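Local structure of glycerol-3-phosphate dehydrogenase [NAD(+)] (Dunaliella salina, 6IUY) at residues Glu26-Leu31 and Ala240-Arg245; Ala150-Cys155 and Arg194-Asn199; Phe224-Gly229 and Pro234-Gln239. The protein probably interconverts sn-glycerol 3-phosphate and dihydroxyacetone phosphate using NAD, and through its two-domain architecture enables direct conversion of dihydroxyacetone phosphate to glycerol. All blocks are in the same frame, centred on the assembly; numbering follows the deposited sequence.

In the fold
All three contacts reach one six-stranded parallel sheet, that of the domain resembling haloacid dehalogenases. Contacts 1 and 3 share the end of it made by strands 223-227 and 242-244: their centres are about 11 Å apart, and the two join directly, for example through a probable hydrogen bond between Trp242 O and Cys226 N at 2.8 Å. Contact 2 lies by the opposite outermost strand, 153-154, its centre about 22 Å from that of contact 1 and about 23 Å from that of contact 3. Contact 3 comes closest to the magnesium site, the side chain of Phe224 lying about 9 Å from the ion; contacts 1 and 2 lie away from the known sites.

Contact 1: residues Glu26-Leu31 and Ala240-Arg245; sequences EQVLDL and ADWFVR
Val28 meets Asp241 and Trp242 where the N-terminal helix 26-33 covers the last strand, 242-244, of the parallel sheet of the haloacid dehalogenase-like domain. The backbones come nearest at the CA atoms of Val28 and Asp241, 6.9 Å apart. No hydrogen bond links the two segments, so the contact is one of van der Waals packing.

The Val28 side chain leaves the helix toward 240-245 and forks at CB. Both of its methyls, CG1 and CG2, lie 3.9 Å from Asp241 O. CG1, anti to the backbone N (chi1 165°), goes on to the indole, 4.1 Å from Trp242 CE3. CG2, beside the backbone N, also touches the aliphatic part of the aspartate, 4.0 Å from Asp241 CB. The carboxylate of Asp241 is engaged elsewhere: its OD2 accepts a hydrogen bond from Phe224 N on the adjoining strand. An alanine in place of Val28 is likely to leave a gap between helix and strand, with Trp242 CE3 and Asp241 CB deprived of their methyl neighbours.

The next residue, Leu29, adds a second, looser touch, its CD1 4.3 Å from Trp242 CH2. Outside the segments, Trp32 of the same helix meets the indole edge-to-face. The indole is packed from its own strand too: Val244 CG1 sits 3.8 Å above the Trp242 ring plane, offset toward the rim.

Contact 2: residues Ala150-Cys155 and Arg194-Asn199; sequences AKNVFC and RKYPYN
The backbones carrying Lys151 and Tyr196 stay well apart, the shortest CA-CA separation being 11.3 Å, from Asn152 to Lys195. Residues 150-152 form a 3-10 turn leading into strand 153-154, whereas 194-199 runs from the last, weakly bonded residues of a helix into a loop. Long side chains and two waters must therefore span the space.

The Tyr196 hydroxyl is central. Its direct neighbours are only van der Waals contacts, such as Lys151 CD at 3.8 Å from Tyr196 OH. Its hydrogen bonds go to water. Water 1, in the plane of the ring at its edge, donates to Tyr196 OH (2.7 Å) and to Lys151 O (2.6 Å), and accepts from Lys195 NZ (2.8 Å). Water 2 accepts from Tyr196 OH (2.8 Å) and donates to Asn152 OD1 (2.6 Å). Lys195 gets there fully extended, CG anti to the backbone N (chi1 -178°), with CG also lying over a face of the Tyr196 ring. Lys151 instead bends at chi3; its NZ is 5.9 Å from Lys195 NZ, the like charges not in contact.

Asn152 ND2 is held by Glu127 OE2 and Val128 O of strand 127-131, which leaves OD1 for water 2. Phe154 packs on helix 184-195 and Val153 on helix 136-145. The water bridge itself lies next to the outermost strand, 153-154.

Contact 3: residues Phe224-Gly229 and Pro234-Gln239; sequences FICFGG and PAVASQ
Phe224 and Val236 make the closest apolar contact between strand 224-227 and helix 234-238. The valine comes to the rim of the phenyl ring: its CG2 lies in the ring plane, 3.7 Å from Phe224 CE2 and 3.8 Å from Phe224 CZ. The two side chains cross at about a right angle. Phe224 reaches this place with CG anti to its own backbone N (chi1 166°), which carries the ring out from the strand toward the helix. Phe224 also packs against Asp210 and Leu211 of helix 208-215.

Sulfur contacts form the second group. Cys226 points to the same side of the strand as Phe224, and its SG rests against the helix backbone, 3.9 Å from Ala237 CA. Ala237 CB lies 4.2 Å from Cys226 SG, and Val236 CG2 is a little farther at 4.3 Å from the same sulfur. That one methyl therefore packs against both the ring and the sulfur. Ala237 CA and CB both lie near the sulfur where the CA atoms of Cys226 and Ala237 are 5.8 Å apart.

Polar bonds between the two segments are absent. The backbone of the strand is instead paired within the sheet, Ile225 with Met203 and Gly205 on one side, Cys226 with Trp242 and Val244 on the other.

The short axes lie 8.7 Å apart at closest approach, and their directions differ by 151°, so the helix runs back roughly antiparallel to the strand. This is the geometry of a beta-alpha-beta crossover, here from strand 223-227 through helix 234-238 to strand 242-244, in the sheet of a haloacid dehalogenase-like domain. Its magnesium is bound by Asp41, Asp43 and Asp206, and the Cys226 side chain lies about 5 Å from that of Asp206.

Contact 1: residues Glu26-Leu31 and Ala240-Arg245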
# COMPACT_ATOMS: atom_id res chain seq x y z
N GLU A 26 24.12 2.98 -41.57
CA GLU A 26 24.32 2.36 -40.25
C GLU A 26 23.77 3.08 -39.01
O GLU A 26 22.78 2.64 -38.42
CB GLU A 26 25.82 2.13 -40.02
CG GLU A 26 26.44 1.05 -40.91
CD GLU A 26 26.94 1.59 -42.25
OE1 GLU A 26 27.26 2.80 -42.32
OE2 GLU A 26 27.02 0.81 -43.22
N GLN A 27 24.42 4.16 -38.59
CA GLN A 27 24.05 4.79 -37.32
C GLN A 27 22.92 5.80 -37.51
O GLN A 27 22.25 6.17 -36.54
CB GLN A 27 25.27 5.44 -36.67
CG GLN A 27 25.91 6.56 -37.48
CD GLN A 27 27.35 6.82 -37.07
OE1 GLN A 27 28.19 5.91 -37.12
NE2 GLN A 27 27.64 8.05 -36.66
N VAL A 28 22.72 6.25 -38.75
CA VAL A 28 21.56 7.08 -39.06
C VAL A 28 20.30 6.24 -38.98
O VAL A 28 19.34 6.61 -38.30
CB VAL A 28 21.67 7.73 -40.45
CG1 VAL A 28 20.33 8.28 -40.88
CG2 VAL A 28 22.70 8.84 -40.42
N LEU A 29 20.31 5.10 -39.67
CA LEU A 29 19.18 4.17 -39.64
C LEU A 29 18.83 3.82 -38.20
O LEU A 29 17.66 3.71 -37.84
CB LEU A 29 19.48 2.89 -40.42
CG LEU A 29 18.30 1.90 -40.45
CD1 LEU A 29 17.06 2.57 -41.04
CD2 LEU A 29 18.64 0.61 -41.21
N ASP A 30 19.85 3.66 -37.37
CA ASP A 30 19.64 3.40 -35.96
C ASP A 30 18.87 4.56 -35.31
O ASP A 30 17.90 4.33 -34.58
CB ASP A 30 20.98 3.17 -35.25
CG ASP A 30 20.83 2.48 -33.91
OD1 ASP A 30 21.50 2.90 -32.95
OD2 ASP A 30 20.05 1.50 -33.82
N LEU A 31 19.30 5.79 -35.59
CA LEU A 31 18.66 6.98 -35.01
C LEU A 31 17.20 7.11 -35.44
O LEU A 31 16.36 7.57 -34.66
CB LEU A 31 19.42 8.25 -35.40
CG LEU A 31 20.65 8.59 -34.57
CD1 LEU A 31 21.31 9.84 -35.13
CD2 LEU A 31 20.26 8.80 -33.11
N ALA A 240 22.56 16.30 -46.26
CA ALA A 240 21.56 15.54 -45.53
C ALA A 240 22.10 14.19 -45.08
O ALA A 240 22.96 13.60 -45.75
CB ALA A 240 20.31 15.34 -46.37
N ASP A 241 21.59 13.70 -43.96
CA ASP A 241 22.00 12.42 -43.41
C ASP A 241 21.35 11.26 -44.15
O ASP A 241 21.74 10.10 -44.00
CB ASP A 241 21.65 12.34 -41.92
CG ASP A 241 22.64 13.06 -41.05
OD1 ASP A 241 23.85 12.91 -41.30
OD2 ASP A 241 22.21 13.77 -40.12
N TRP A 242 20.35 11.59 -44.96
CA TRP A 242 19.58 10.57 -45.64
C TRP A 242 18.63 11.28 -46.60
O TRP A 242 17.88 12.16 -46.19
CB TRP A 242 18.82 9.70 -44.61
CG TRP A 242 18.03 8.56 -45.16
CD1 TRP A 242 17.95 8.16 -46.46
CD2 TRP A 242 17.21 7.65 -44.41
NE1 TRP A 242 17.12 7.07 -46.58
CE2 TRP A 242 16.66 6.73 -45.33
CE3 TRP A 242 16.89 7.52 -43.06
CZ2 TRP A 242 15.80 5.71 -44.94
CZ3 TRP A 242 16.03 6.51 -42.68
CH2 TRP A 242 15.50 5.61 -43.61
N PHE A 243 18.68 10.93 -47.88
CA PHE A 243 17.81 11.55 -48.87
C PHE A 243 16.76 10.57 -49.34
O PHE A 243 17.09 9.45 -49.73
CB PHE A 243 18.63 12.08 -50.07
CG PHE A 243 17.77 12.58 -51.19
CD1 PHE A 243 17.13 13.80 -51.10
CD2 PHE A 243 17.60 11.83 -52.34
CE1 PHE A 243 16.33 14.26 -52.13
CE2 PHE A 243 16.81 12.29 -53.38
CZ PHE A 243 16.17 13.51 -53.27
N VAL A 244 15.50 10.97 -49.29
CA VAL A 244 14.42 10.09 -49.70
C VAL A 244 13.45 10.78 -50.64
O VAL A 244 13.30 12.00 -50.60
CB VAL A 244 13.64 9.53 -48.47
CG1 VAL A 244 14.46 9.68 -47.19
CG2 VAL A 244 12.29 10.21 -48.33
N ARG A 245 12.79 9.99 -51.48
CA ARG A 245 11.86 10.51 -52.47
C ARG A 245 10.43 10.13 -52.12
O ARG A 245 9.48 10.87 -52.42
CB ARG A 245 12.22 9.99 -53.87
CG ARG A 245 13.47 10.63 -54.46
CD ARG A 245 13.68 10.22 -55.91
NE ARG A 245 14.69 11.04 -56.57
CZ ARG A 245 16.00 10.80 -56.54
NH1 ARG A 245 16.47 9.76 -55.86
NH2 ARG A 245 16.84 11.61 -57.17

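Contact 2: residues Ala150-Cys155 and Arg194-Asn199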
# COMPACT_ATOMS: atom_id res chain seq x y z
N ALA A 150 -1.46 21.57 -31.05
CA ALA A 150 -0.87 22.88 -31.27
C ALA A 150 0.36 23.04 -30.38
O ALA A 150 1.28 23.78 -30.70
CB ALA A 150 -1.90 23.98 -31.00
N LYS A 151 0.36 22.32 -29.27
CA LYS A 151 1.47 22.32 -28.34
C LYS A 151 2.76 21.88 -29.04
O LYS A 151 3.87 22.21 -28.62
CB LYS A 151 1.15 21.40 -27.15
CG LYS A 151 2.29 21.17 -26.19
CD LYS A 151 1.97 20.04 -25.19
CE LYS A 151 0.84 20.42 -24.23
NZ LYS A 151 0.82 19.49 -23.05
N ASN A 152 2.59 21.11 -30.11
CA ASN A 152 3.73 20.53 -30.81
C ASN A 152 4.06 21.27 -32.12
O ASN A 152 4.96 20.86 -32.87
CB ASN A 152 3.47 19.06 -31.10
CG ASN A 152 3.54 18.19 -29.85
OD1 ASN A 152 3.40 18.69 -28.72
ND2 ASN A 152 3.77 16.90 -30.03
N VAL A 153 3.34 22.35 -32.39
CA VAL A 153 3.56 23.13 -33.60
C VAL A 153 4.41 24.34 -33.27
O VAL A 153 3.95 25.24 -32.54
CB VAL A 153 2.23 23.59 -34.23
CG1 VAL A 153 2.51 24.35 -35.52
CG2 VAL A 153 1.33 22.39 -34.50
N PHE A 154 5.65 24.37 -33.77
CA PHE A 154 6.52 25.53 -33.62
C PHE A 154 6.50 26.38 -34.89
O PHE A 154 7.07 26.00 -35.92
CB PHE A 154 7.94 25.08 -33.28
CG PHE A 154 8.07 24.56 -31.88
CD1 PHE A 154 7.78 23.23 -31.59
CD2 PHE A 154 8.45 25.39 -30.84
CE1 PHE A 154 7.89 22.75 -30.30
CE2 PHE A 154 8.56 24.91 -29.55
CZ PHE A 154 8.28 23.59 -29.28
N CYS A 155 5.83 27.53 -34.82
CA CYS A 155 5.55 28.33 -36.01
C CYS A 155 4.93 29.68 -35.66
O CYS A 155 3.86 29.71 -35.05
CB CYS A 155 4.62 27.56 -36.95
SG CYS A 155 4.51 28.21 -38.65
N ARG A 194 14.81 20.49 -24.05
CA ARG A 194 14.83 20.91 -22.65
C ARG A 194 13.52 20.63 -21.95
O ARG A 194 13.43 20.64 -20.73
CB ARG A 194 15.11 22.41 -22.52
CG ARG A 194 16.34 22.93 -23.22
CD ARG A 194 16.27 24.45 -23.23
NE ARG A 194 16.19 25.01 -21.87
CZ ARG A 194 17.08 25.87 -21.38
NH1 ARG A 194 18.08 26.28 -22.14
NH2 ARG A 194 16.96 26.32 -20.14
N LYS A 195 12.48 20.44 -22.74
CA LYS A 195 11.13 20.29 -22.22
C LYS A 195 10.77 18.83 -22.01
O LYS A 195 9.97 18.51 -21.14
CB LYS A 195 10.15 20.94 -23.19
CG LYS A 195 8.70 20.91 -22.78
CD LYS A 195 7.89 21.73 -23.76
CE LYS A 195 6.46 21.81 -23.36
NZ LYS A 195 5.74 22.55 -24.38
N TYR A 196 11.35 17.96 -22.83
CA TYR A 196 10.98 16.55 -22.82
C TYR A 196 12.18 15.65 -22.59
O TYR A 196 13.32 16.05 -22.81
CB TYR A 196 10.31 16.16 -24.14
CG TYR A 196 9.06 16.94 -24.54
CD1 TYR A 196 7.80 16.55 -24.10
CD2 TYR A 196 9.15 18.03 -25.41
CE1 TYR A 196 6.67 17.24 -24.48
CE2 TYR A 196 8.02 18.73 -25.80
CZ TYR A 196 6.78 18.33 -25.34
OH TYR A 196 5.64 19.02 -25.73
N PRO A 197 11.91 14.42 -22.14
CA PRO A 197 12.97 13.44 -21.89
C PRO A 197 13.46 12.77 -23.17
O PRO A 197 13.84 11.61 -23.15
CB PRO A 197 12.28 12.43 -20.98
CG PRO A 197 10.83 12.50 -21.36
CD PRO A 197 10.57 13.91 -21.80
N TYR A 198 13.46 13.52 -24.28
CA TYR A 198 13.81 12.96 -25.58
C TYR A 198 15.30 13.09 -25.81
O TYR A 198 15.87 14.13 -25.50
CB TYR A 198 13.05 13.66 -26.71
CG TYR A 198 11.55 13.56 -26.57
CD1 TYR A 198 10.97 12.49 -25.90
CD2 TYR A 198 10.71 14.54 -27.10
CE1 TYR A 198 9.62 12.38 -25.76
CE2 TYR A 198 9.34 14.45 -26.96
CZ TYR A 198 8.80 13.36 -26.29
OH TYR A 198 7.43 13.23 -26.13
N ASN A 199 15.93 12.05 -26.35
CA ASN A 199 17.37 12.11 -26.58
C ASN A 199 17.72 12.05 -28.07
O ASN A 199 18.63 12.75 -28.54
CB ASN A 199 18.06 10.98 -25.82
CG ASN A 199 17.98 11.16 -24.30
OD1 ASN A 199 18.39 12.19 -23.77
ND2 ASN A 199 17.42 10.16 -23.61
O HOH W 1 5.73 21.44 -26.95
O HOH W 2 3.62 17.24 -26.60

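Contact 3: residues Phe224-Gly229 and Pro234-Gln239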
# COMPACT_ATOMS: atom_id res chain seq x y z
N PHE A 224 19.35 14.75 -39.92
CA PHE A 224 18.48 15.40 -40.88
C PHE A 224 18.23 14.45 -42.04
O PHE A 224 19.16 13.97 -42.66
CB PHE A 224 19.09 16.73 -41.36
CG PHE A 224 18.43 17.31 -42.57
CD1 PHE A 224 17.06 17.39 -42.67
CD2 PHE A 224 19.20 17.81 -43.61
CE1 PHE A 224 16.45 17.94 -43.80
CE2 PHE A 224 18.60 18.36 -44.74
CZ PHE A 224 17.24 18.43 -44.84
N ILE A 225 16.96 14.16 -42.27
CA ILE A 225 16.52 13.40 -43.43
C ILE A 225 15.90 14.38 -44.40
O ILE A 225 14.93 15.08 -44.06
CB ILE A 225 15.49 12.31 -43.06
CG1 ILE A 225 16.13 11.21 -42.20
CG2 ILE A 225 14.84 11.73 -44.32
CD1 ILE A 225 15.15 10.23 -41.61
N CYS A 226 16.47 14.46 -45.60
CA CYS A 226 15.95 15.40 -46.59
C CYS A 226 14.91 14.72 -47.45
O CYS A 226 15.17 13.67 -48.05
CB CYS A 226 17.08 15.97 -47.45
SG CYS A 226 16.47 16.92 -48.88
N PHE A 227 13.73 15.31 -47.51
CA PHE A 227 12.65 14.79 -48.34
C PHE A 227 12.49 15.59 -49.63
O PHE A 227 11.92 16.69 -49.64
CB PHE A 227 11.35 14.80 -47.56
CG PHE A 227 10.18 14.29 -48.33
CD1 PHE A 227 9.93 12.93 -48.42
CD2 PHE A 227 9.31 15.17 -48.96
CE1 PHE A 227 8.84 12.46 -49.12
CE2 PHE A 227 8.23 14.71 -49.66
CZ PHE A 227 7.99 13.36 -49.75
N GLY A 228 12.98 15.02 -50.72
CA GLY A 228 12.90 15.65 -52.03
C GLY A 228 11.79 15.08 -52.89
O GLY A 228 11.89 15.07 -54.12
N GLY A 229 10.72 14.61 -52.25
CA GLY A 229 9.58 14.09 -52.97
C GLY A 229 8.89 15.16 -53.78
O GLY A 229 8.39 14.89 -54.87
N PRO A 234 19.39 20.00 -54.71
CA PRO A 234 20.68 19.30 -54.64
C PRO A 234 21.63 19.82 -53.56
O PRO A 234 22.41 19.02 -53.05
CB PRO A 234 21.27 19.54 -56.04
CG PRO A 234 20.09 19.64 -56.93
CD PRO A 234 19.02 20.33 -56.10
N ALA A 235 21.58 21.11 -53.23
CA ALA A 235 22.56 21.67 -52.30
C ALA A 235 22.23 21.29 -50.86
O ALA A 235 23.13 21.06 -50.04
CB ALA A 235 22.64 23.18 -52.45
N VAL A 236 20.94 21.22 -50.54
CA VAL A 236 20.52 20.81 -49.20
C VAL A 236 20.50 19.29 -49.07
O VAL A 236 20.79 18.75 -48.00
CB VAL A 236 19.13 21.38 -48.85
CG1 VAL A 236 18.25 21.44 -50.08
CG2 VAL A 236 18.49 20.56 -47.74
N ALA A 237 20.16 18.60 -50.15
CA ALA A 237 20.17 17.14 -50.17
C ALA A 237 21.57 16.57 -49.87
O ALA A 237 21.70 15.49 -49.28
CB ALA A 237 19.68 16.63 -51.50
N SER A 238 22.60 17.32 -50.27
CA SER A 238 23.99 16.87 -50.22
C SER A 238 24.53 16.71 -48.81
O SER A 238 25.26 15.76 -48.53
CB SER A 238 24.89 17.83 -50.99
OG SER A 238 24.28 18.22 -52.21
N GLN A 239 24.19 17.64 -47.93
CA GLN A 239 24.64 17.56 -46.54
C GLN A 239 23.63 16.80 -45.66
O GLN A 239 23.84 16.66 -44.45
CB GLN A 239 24.90 18.96 -45.98
CG GLN A 239 26.07 19.69 -46.64
CD GLN A 239 26.43 21.00 -45.95
OE1 GLN A 239 25.93 22.07 -46.32
NE2 GLN A 239 27.30 20.93 -44.94